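Local coordinates for protein uncharacterized HTH-type transcriptional regulator HI_0893 (Haemophilus influenzae, PDB 3QKX) that probably binds regulatory DNA as a TetR-family transcription factor, pairing a helix-turn-helix domain with an all-helical C-terminal domain, at residues K90-W93 with Y94-E98; E145-L148 with F149-L153. One frame throughout, in Å; residues are numbered along the deposited sequence.

Both contacts are turns of single helices in the C-terminal domain of a TetR-family fold, with centres 18 Å apart. Contact 1 lies on helix 81-98, nearer the centre of the chain, and contact 2 on the short helix 145-151 and the residues leading toward helix 154-165. Both have a buried side and a more exposed one, and both share helical backbone bonds. In contact 1 the side chains meet mainly through an aromatic pair and a CH-pi contact; contact 2 adds a serine hydroxyl bond to a main-chain carbonyl and one loose apolar side-chain contact, and part of its surface faces the second subunit. The two touch directly through packing of Ile92 CD1 on Leu153 CD1, 3.8 Å apart.

Contact 1: K90-W93 with Y94-E98; sequences KNIW and YFLQE. With SO4 (sulfate ion), chain F.
Tyr94, Phe95, Leu96 and Gln97 each donate their backbone N-H to the carbonyl four residues earlier, the i to i+4 pattern of an alpha-helix, here the C-terminal half of helix 81-98; Tyr94 N to Lys90 O is nearly straight at 170° and 2.9 Å long. Among the side chains, Trp93 and Tyr94 form a T-shaped (edge-to-face) pair: the five-membered ring of Trp93 turns its edge to the tyrosine face, with centroids 4.9 Å apart and planes at 73°. Trp93 CD1 is the atom that stands over the centre of the tyrosine ring, 3.8 Å from Tyr94 CE1. Different first torsions bring the two rings together, with the Trp93 CG anti to its own N (chi1 171°) and the Tyr94 CG anti to its carbonyl carbon. One turn on, Gln97, in the conformer described, bends at chi2 and lays its CG over one face of the indole in a CH-pi contact, 4.1 Å from the centroid of the six-membered ring of Trp93, while its amide plane runs almost parallel to the ring. Trp89 also meets the Trp93 ring, and Leu159 and Leu175 pack on the same side chain from helices 154-165 and 172-184. Ile92 and Leu96 lie side by side on the buried side, Ile92 CG2 reaching Leu96 CD1 at 3.8 Å. Lys90, likewise in one of two conformers, sends its amine outward to a sulfate, probably from the crystallisation liquor, which Arg86 also binds. That bond is weak, with Lys90 NZ 3.2 Å from sulfate O3.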
ATOM      1  N   LYS A  90       6.166  15.805   4.247  1.00 52.94           N
ATOM      2  CA  LYS A  90       5.118  16.518   4.971  0.50 55.66           C
ATOM      3  C   LYS A  90       3.952  16.855   4.059  1.00 56.81           C
ATOM      4  O   LYS A  90       2.773  16.782   4.466  1.00 58.21           O
ATOM      5  CB  LYS A  90       5.667  17.819   5.562  0.50 58.55           C
ATOM      6  CG  LYS A  90       6.702  17.637   6.659  0.50 59.13           C
ATOM      7  CD  LYS A  90       7.511  18.898   6.819  0.50 61.51           C
ATOM      8  CE  LYS A  90       6.961  19.812   7.923  0.50 66.53           C
ATOM      9  NZ  LYS A  90       7.759  21.072   8.051  0.50 69.01           N
ATOM     10  N   ASN A  91       4.266  17.238   2.822  1.00 56.05           N
ATOM     11  CA  ASN A  91       3.219  17.501   1.844  1.00 57.52           C
ATOM     12  C   ASN A  91       2.314  16.291   1.691  1.00 56.90           C
ATOM     13  O   ASN A  91       1.107  16.431   1.712  1.00 59.60           O
ATOM     14  CB  ASN A  91       3.781  17.823   0.471  1.00 57.49           C
ATOM     15  CG  ASN A  91       4.479  19.186   0.395  1.00 59.04           C
ATOM     16  OD1 ASN A  91       4.256  20.068   1.208  1.00 59.66           O
ATOM     17  ND2 ASN A  91       5.361  19.327  -0.585  1.00 56.96           N
ATOM     18  N   ILE A  92       2.904  15.101   1.561  1.00 54.24           N
ATOM     19  CA  ILE A  92       2.117  13.891   1.393  1.00 53.34           C
ATOM     20  C   ILE A  92       1.339  13.579   2.653  1.00 54.24           C
ATOM     21  O   ILE A  92       0.166  13.239   2.580  1.00 56.12           O
ATOM     22  CB  ILE A  92       2.998  12.670   1.045  1.00 50.99           C
ATOM     23  CG1 ILE A  92       3.660  12.851  -0.319  1.00 50.76           C
ATOM     24  CG2 ILE A  92       2.168  11.400   1.019  1.00 48.30           C
ATOM     25  CD1 ILE A  92       4.595  11.652  -0.714  1.00 49.63           C
ATOM     26  N   TRP A  93       2.006  13.690   3.803  1.00 54.26           N
ATOM     27  CA  TRP A  93       1.420  13.338   5.102  1.00 55.39           C
ATOM     28  C   TRP A  93       0.208  14.182   5.405  1.00 58.66           C
ATOM     29  O   TRP A  93      -0.874  13.652   5.681  1.00 59.95           O
ATOM     30  CB  TRP A  93       2.461  13.501   6.217  1.00 55.76           C
ATOM     31  CG  TRP A  93       1.910  13.371   7.582  1.00 57.83           C
ATOM     32  CD1 TRP A  93       1.635  14.385   8.464  1.00 60.87           C
ATOM     33  CD2 TRP A  93       1.530  12.166   8.235  1.00 57.53           C
ATOM     34  NE1 TRP A  93       1.117  13.878   9.619  1.00 61.00           N
ATOM     35  CE2 TRP A  93       1.041  12.516   9.509  1.00 59.64           C
ATOM     36  CE3 TRP A  93       1.555  10.830   7.876  1.00 55.29           C
ATOM     37  CZ2 TRP A  93       0.582  11.579  10.406  1.00 61.36           C
ATOM     38  CZ3 TRP A  93       1.085   9.891   8.788  1.00 57.03           C
ATOM     39  CH2 TRP A  93       0.613  10.275  10.027  1.00 58.78           C
ATOM     40  N   TYR A  94       0.380  15.497   5.332  1.00 60.64           N
ATOM     41  CA  TYR A  94      -0.711  16.415   5.614  1.00 64.41           C
ATOM     42  C   TYR A  94      -1.777  16.391   4.541  1.00 65.25           C
ATOM     43  O   TYR A  94      -2.912  16.710   4.835  1.00 68.72           O
ATOM     44  CB  TYR A  94      -0.199  17.848   5.808  1.00 67.14           C
ATOM     45  CG  TYR A  94       0.609  18.006   7.070  1.00 68.65           C
ATOM     46  CD1 TYR A  94       0.028  17.809   8.325  1.00 70.89           C
ATOM     47  CD2 TYR A  94       1.951  18.361   7.014  1.00 68.71           C
ATOM     48  CE1 TYR A  94       0.772  17.944   9.489  1.00 73.37           C
ATOM     49  CE2 TYR A  94       2.705  18.487   8.157  1.00 70.97           C
ATOM     50  CZ  TYR A  94       2.121  18.276   9.394  1.00 73.80           C
ATOM     51  OH  TYR A  94       2.900  18.413  10.517  1.00 76.63           O
ATOM     52  N   PHE A  95      -1.424  16.045   3.302  1.00 63.39           N
ATOM     53  CA  PHE A  95      -2.425  15.966   2.237  1.00 64.71           C
ATOM     54  C   PHE A  95      -3.398  14.830   2.491  1.00 64.65           C
ATOM     55  O   PHE A  95      -4.623  15.016   2.333  1.00 68.07           O
ATOM     56  CB  PHE A  95      -1.783  15.784   0.873  1.00 63.13           C
ATOM     57  CG  PHE A  95      -2.768  15.515  -0.224  1.00 66.09           C
ATOM     58  CD1 PHE A  95      -3.498  16.545  -0.779  1.00 71.08           C
ATOM     59  CD2 PHE A  95      -2.952  14.229  -0.721  1.00 67.89           C
ATOM     60  CE1 PHE A  95      -4.397  16.308  -1.796  1.00 73.01           C
ATOM     61  CE2 PHE A  95      -3.858  13.992  -1.748  1.00 68.93           C
ATOM     62  CZ  PHE A  95      -4.571  15.032  -2.278  1.00 71.66           C
ATOM     63  N   LEU A  96      -2.858  13.664   2.866  1.00 61.17           N
ATOM     64  CA  LEU A  96      -3.673  12.481   3.119  1.00 61.17           C
ATOM     65  C   LEU A  96      -4.431  12.594   4.411  1.00 64.55           C
ATOM     66  O   LEU A  96      -5.566  12.141   4.477  1.00 66.08           O
ATOM     67  CB  LEU A  96      -2.833  11.213   3.134  1.00 57.70           C
ATOM     68  CG  LEU A  96      -2.235  10.823   1.773  1.00 54.90           C
ATOM     69  CD1 LEU A  96      -1.180   9.738   1.921  1.00 50.75           C
ATOM     70  CD2 LEU A  96      -3.324  10.379   0.797  1.00 53.35           C
ATOM     71  N   GLN A  97      -3.829  13.211   5.431  1.00 66.25           N
ATOM     72  CA  GLN A  97      -4.569  13.457   6.657  0.60 69.75           C
ATOM     73  C   GLN A  97      -5.713  14.459   6.399  1.00 73.75           C
ATOM     74  O   GLN A  97      -6.836  14.216   6.844  1.00 76.63           O
ATOM     75  CB  GLN A  97      -3.631  13.873   7.805  0.60 70.33           C
ATOM     76  CG  GLN A  97      -2.642  12.713   8.255  0.60 67.40           C
ATOM     77  CD  GLN A  97      -3.339  11.499   8.918  0.60 67.36           C
ATOM     78  OE1 GLN A  97      -3.887  11.597  10.021  0.60 67.17           O
ATOM     79  NE2 GLN A  97      -3.288  10.349   8.245  0.60 65.05           N
ATOM     80  N   GLU A  98      -5.453  15.520   5.645  1.00 75.21           N
ATOM     81  CA  GLU A  98      -6.514  16.475   5.280  1.00 80.11           C
ATOM     82  C   GLU A  98      -7.608  15.857   4.360  1.00 79.62           C
ATOM     83  O   GLU A  98      -8.734  16.304   4.385  1.00 83.30           O
ATOM     84  CB  GLU A  98      -5.914  17.784   4.663  1.00 81.89           C
ATOM     85  CG  GLU A  98      -5.491  18.876   5.734  1.00 88.77           C
ATOM     86  CD  GLU A  98      -4.161  19.696   5.411  1.00 93.55           C
ATOM     87  OE1 GLU A  98      -3.715  19.802   4.227  1.00 95.46           O
ATOM     88  OE2 GLU A  98      -3.574  20.260   6.374  1.00 96.73           O
TER
HETATM   89  S   SO4 F 208      10.355  23.718   9.952  0.75 89.52           S
HETATM   90  O1  SO4 F 208      10.233  24.144   8.554  0.75 86.88           O
HETATM   91  O2  SO4 F 208      11.648  23.072  10.194  0.75 88.10           O
HETATM   92  O3  SO4 F 208       9.258  22.798  10.267  0.75 89.06           O
HETATM   93  O4  SO4 F 208      10.263  24.872  10.841  0.75 89.43           O

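Contact 2: E145-L148 with F149-L153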
ATOM      1  N   GLU A 145      14.665   5.316  -9.638  1.00 60.24           N
ATOM      2  CA  GLU A 145      13.850   6.313  -8.905  1.00 57.70           C
ATOM      3  C   GLU A 145      12.698   5.669  -8.148  1.00 55.04           C
ATOM      4  O   GLU A 145      12.366   6.122  -7.063  1.00 52.18           O
ATOM      5  CB  GLU A 145      13.315   7.400  -9.843  1.00 60.09           C
ATOM      6  CG  GLU A 145      14.417   8.267 -10.497  1.00 64.22           C
ATOM      7  CD  GLU A 145      14.927   7.735 -11.847  1.00 70.90           C
ATOM      8  OE1 GLU A 145      14.710   6.540 -12.152  1.00 72.67           O
ATOM      9  OE2 GLU A 145      15.553   8.525 -12.599  1.00 75.98           O
ATOM     10  N   ASP A 146      12.104   4.606  -8.693  1.00 56.85           N
ATOM     11  CA  ASP A 146      10.992   3.943  -7.985  1.00 56.13           C
ATOM     12  C   ASP A 146      11.448   3.213  -6.731  1.00 52.75           C
ATOM     13  O   ASP A 146      10.794   3.311  -5.716  1.00 50.10           O
ATOM     14  CB  ASP A 146      10.115   3.037  -8.884  1.00 60.18           C
ATOM     15  CG  ASP A 146      10.899   2.013  -9.665  1.00 66.82           C
ATOM     16  OD1 ASP A 146      12.040   1.693  -9.280  1.00 72.35           O
ATOM     17  OD2 ASP A 146      10.362   1.518 -10.686  1.00 76.93           O
ATOM     18  N   ILE A 147      12.602   2.542  -6.796  1.00 53.12           N
ATOM     19  CA  ILE A 147      13.180   1.883  -5.628  1.00 51.00           C
ATOM     20  C   ILE A 147      13.466   2.907  -4.548  1.00 48.43           C
ATOM     21  O   ILE A 147      13.080   2.727  -3.388  1.00 46.92           O
ATOM     22  CB  ILE A 147      14.470   1.105  -5.966  1.00 52.22           C
ATOM     23  CG1 ILE A 147      14.141  -0.164  -6.741  1.00 54.92           C
ATOM     24  CG2 ILE A 147      15.183   0.719  -4.733  1.00 50.79           C
ATOM     25  CD1 ILE A 147      15.339  -0.797  -7.425  1.00 54.33           C
ATOM     26  N   LEU A 148      14.094   4.005  -4.931  1.00 48.37           N
ATOM     27  CA  LEU A 148      14.368   5.061  -3.972  1.00 46.43           C
ATOM     28  C   LEU A 148      13.080   5.559  -3.311  1.00 44.89           C
ATOM     29  O   LEU A 148      13.017   5.706  -2.085  1.00 43.02           O
ATOM     30  CB  LEU A 148      15.091   6.222  -4.655  1.00 47.80           C
ATOM     31  CG  LEU A 148      16.524   5.961  -5.128  1.00 48.97           C
ATOM     32  CD1 LEU A 148      16.986   7.166  -5.930  1.00 48.92           C
ATOM     33  CD2 LEU A 148      17.447   5.701  -3.943  1.00 45.90           C
ATOM     34  N   PHE A 149      12.051   5.790  -4.113  1.00 46.13           N
ATOM     35  CA  PHE A 149      10.757   6.177  -3.569  1.00 45.62           C
ATOM     36  C   PHE A 149      10.231   5.151  -2.570  1.00 44.51           C
ATOM     37  O   PHE A 149       9.846   5.518  -1.477  1.00 45.31           O
ATOM     38  CB  PHE A 149       9.743   6.368  -4.670  1.00 47.28           C
ATOM     39  CG  PHE A 149       8.377   6.786  -4.170  1.00 48.21           C
ATOM     40  CD1 PHE A 149       8.092   8.111  -3.929  1.00 49.49           C
ATOM     41  CD2 PHE A 149       7.372   5.848  -3.974  1.00 50.30           C
ATOM     42  CE1 PHE A 149       6.829   8.503  -3.473  1.00 51.02           C
ATOM     43  CE2 PHE A 149       6.099   6.246  -3.534  1.00 51.50           C
ATOM     44  CZ  PHE A 149       5.837   7.570  -3.291  1.00 50.93           C
ATOM     45  N   LEU A 150      10.273   3.876  -2.934  1.00 45.14           N
ATOM     46  CA  LEU A 150       9.687   2.816  -2.126  1.00 45.06           C
ATOM     47  C   LEU A 150      10.465   2.559  -0.826  1.00 44.28           C
ATOM     48  O   LEU A 150       9.909   1.980   0.113  1.00 44.79           O
ATOM     49  CB  LEU A 150       9.517   1.523  -2.948  1.00 46.58           C
ATOM     50  CG  LEU A 150       8.468   1.612  -4.090  1.00 49.44           C
ATOM     51  CD1 LEU A 150       8.541   0.362  -5.012  1.00 53.98           C
ATOM     52  CD2 LEU A 150       6.968   1.862  -3.633  1.00 47.18           C
ATOM     53  N   LEU A 151      11.727   3.008  -0.778  1.00 44.11           N
ATOM     54  CA  LEU A 151      12.545   3.008   0.445  1.00 43.12           C
ATOM     55  C   LEU A 151      12.370   4.259   1.312  1.00 42.54           C
ATOM     56  O   LEU A 151      12.827   4.262   2.450  1.00 42.24           O
ATOM     57  CB  LEU A 151      14.045   2.875   0.107  1.00 43.05           C
ATOM     58  CG  LEU A 151      14.573   1.555  -0.440  1.00 45.98           C
ATOM     59  CD1 LEU A 151      16.058   1.677  -0.759  1.00 45.22           C
ATOM     60  CD2 LEU A 151      14.344   0.398   0.522  1.00 45.61           C
ATOM     61  N   SER A 152      11.751   5.319   0.790  1.00 42.59           N
ATOM     62  CA  SER A 152      11.800   6.631   1.463  1.00 42.88           C
ATOM     63  C   SER A 152      10.405   7.323   1.563  1.00 43.03           C
ATOM     64  O   SER A 152       9.665   7.108   2.550  1.00 43.19           O
ATOM     65  CB  SER A 152      12.825   7.524   0.786  1.00 42.99           C
ATOM     66  OG  SER A 152      12.508   7.735  -0.582  1.00 45.79           O
ATOM     67  N   LEU A 153      10.020   8.095   0.547  1.00 43.04           N
ATOM     68  CA  LEU A 153       8.750   8.819   0.612  1.00 43.58           C
ATOM     69  C   LEU A 153       7.576   7.899   0.823  1.00 43.02           C
ATOM     70  O   LEU A 153       6.573   8.308   1.400  1.00 43.64           O
ATOM     71  CB  LEU A 153       8.477   9.618  -0.655  1.00 44.78           C
ATOM     72  CG  LEU A 153       8.825  11.079  -0.647  1.00 47.25           C
ATOM     73  CD1 LEU A 153       8.215  11.739  -1.898  1.00 48.41           C
ATOM     74  CD2 LEU A 153       8.322  11.711   0.619  1.00 48.66           C
TER
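Ser152 OG donates to Leu148 O over 2.6 Å, a side-chain bond to the carbonyl four residues back, in the last turn of helix 145-151 of the TetR-type C-terminal domain. The hydroxyl approaches from above the carbonyl plane, 39° out of it, placed there by a chi1 of 60° that sets OG between the backbone N and the carbonyl carbon. Leu151 N bonds mainly to Ile147 O at 3.0 Å and only weakly to Leu148 O, 3.3 Å away, so its N-H is shared and Leu148 O takes two donors. Earlier in the helix the i to i+4 pattern is regular: Phe149 N to Glu145 O spans 3.0 Å and Leu150 N to Asp146 O 2.9 Å. Asp146 OD1 accepts from Ser144 OG just before the helix, whereas OD2 forms a salt bridge with Lys164 of the second subunit. Leu159 of that subunit packs on both Ile147 and Leu150, which places this side of the helix at the dimer contact. Within the chain, the Phe149 ring meets Trp127 edge-to-face, and Leu148 packs against Trp127 and Cys131 of helix 126-137. Ile147 and Leu151 point the same way, side by side, with Ile147 CG2 4.2 Å from Leu151 CD1.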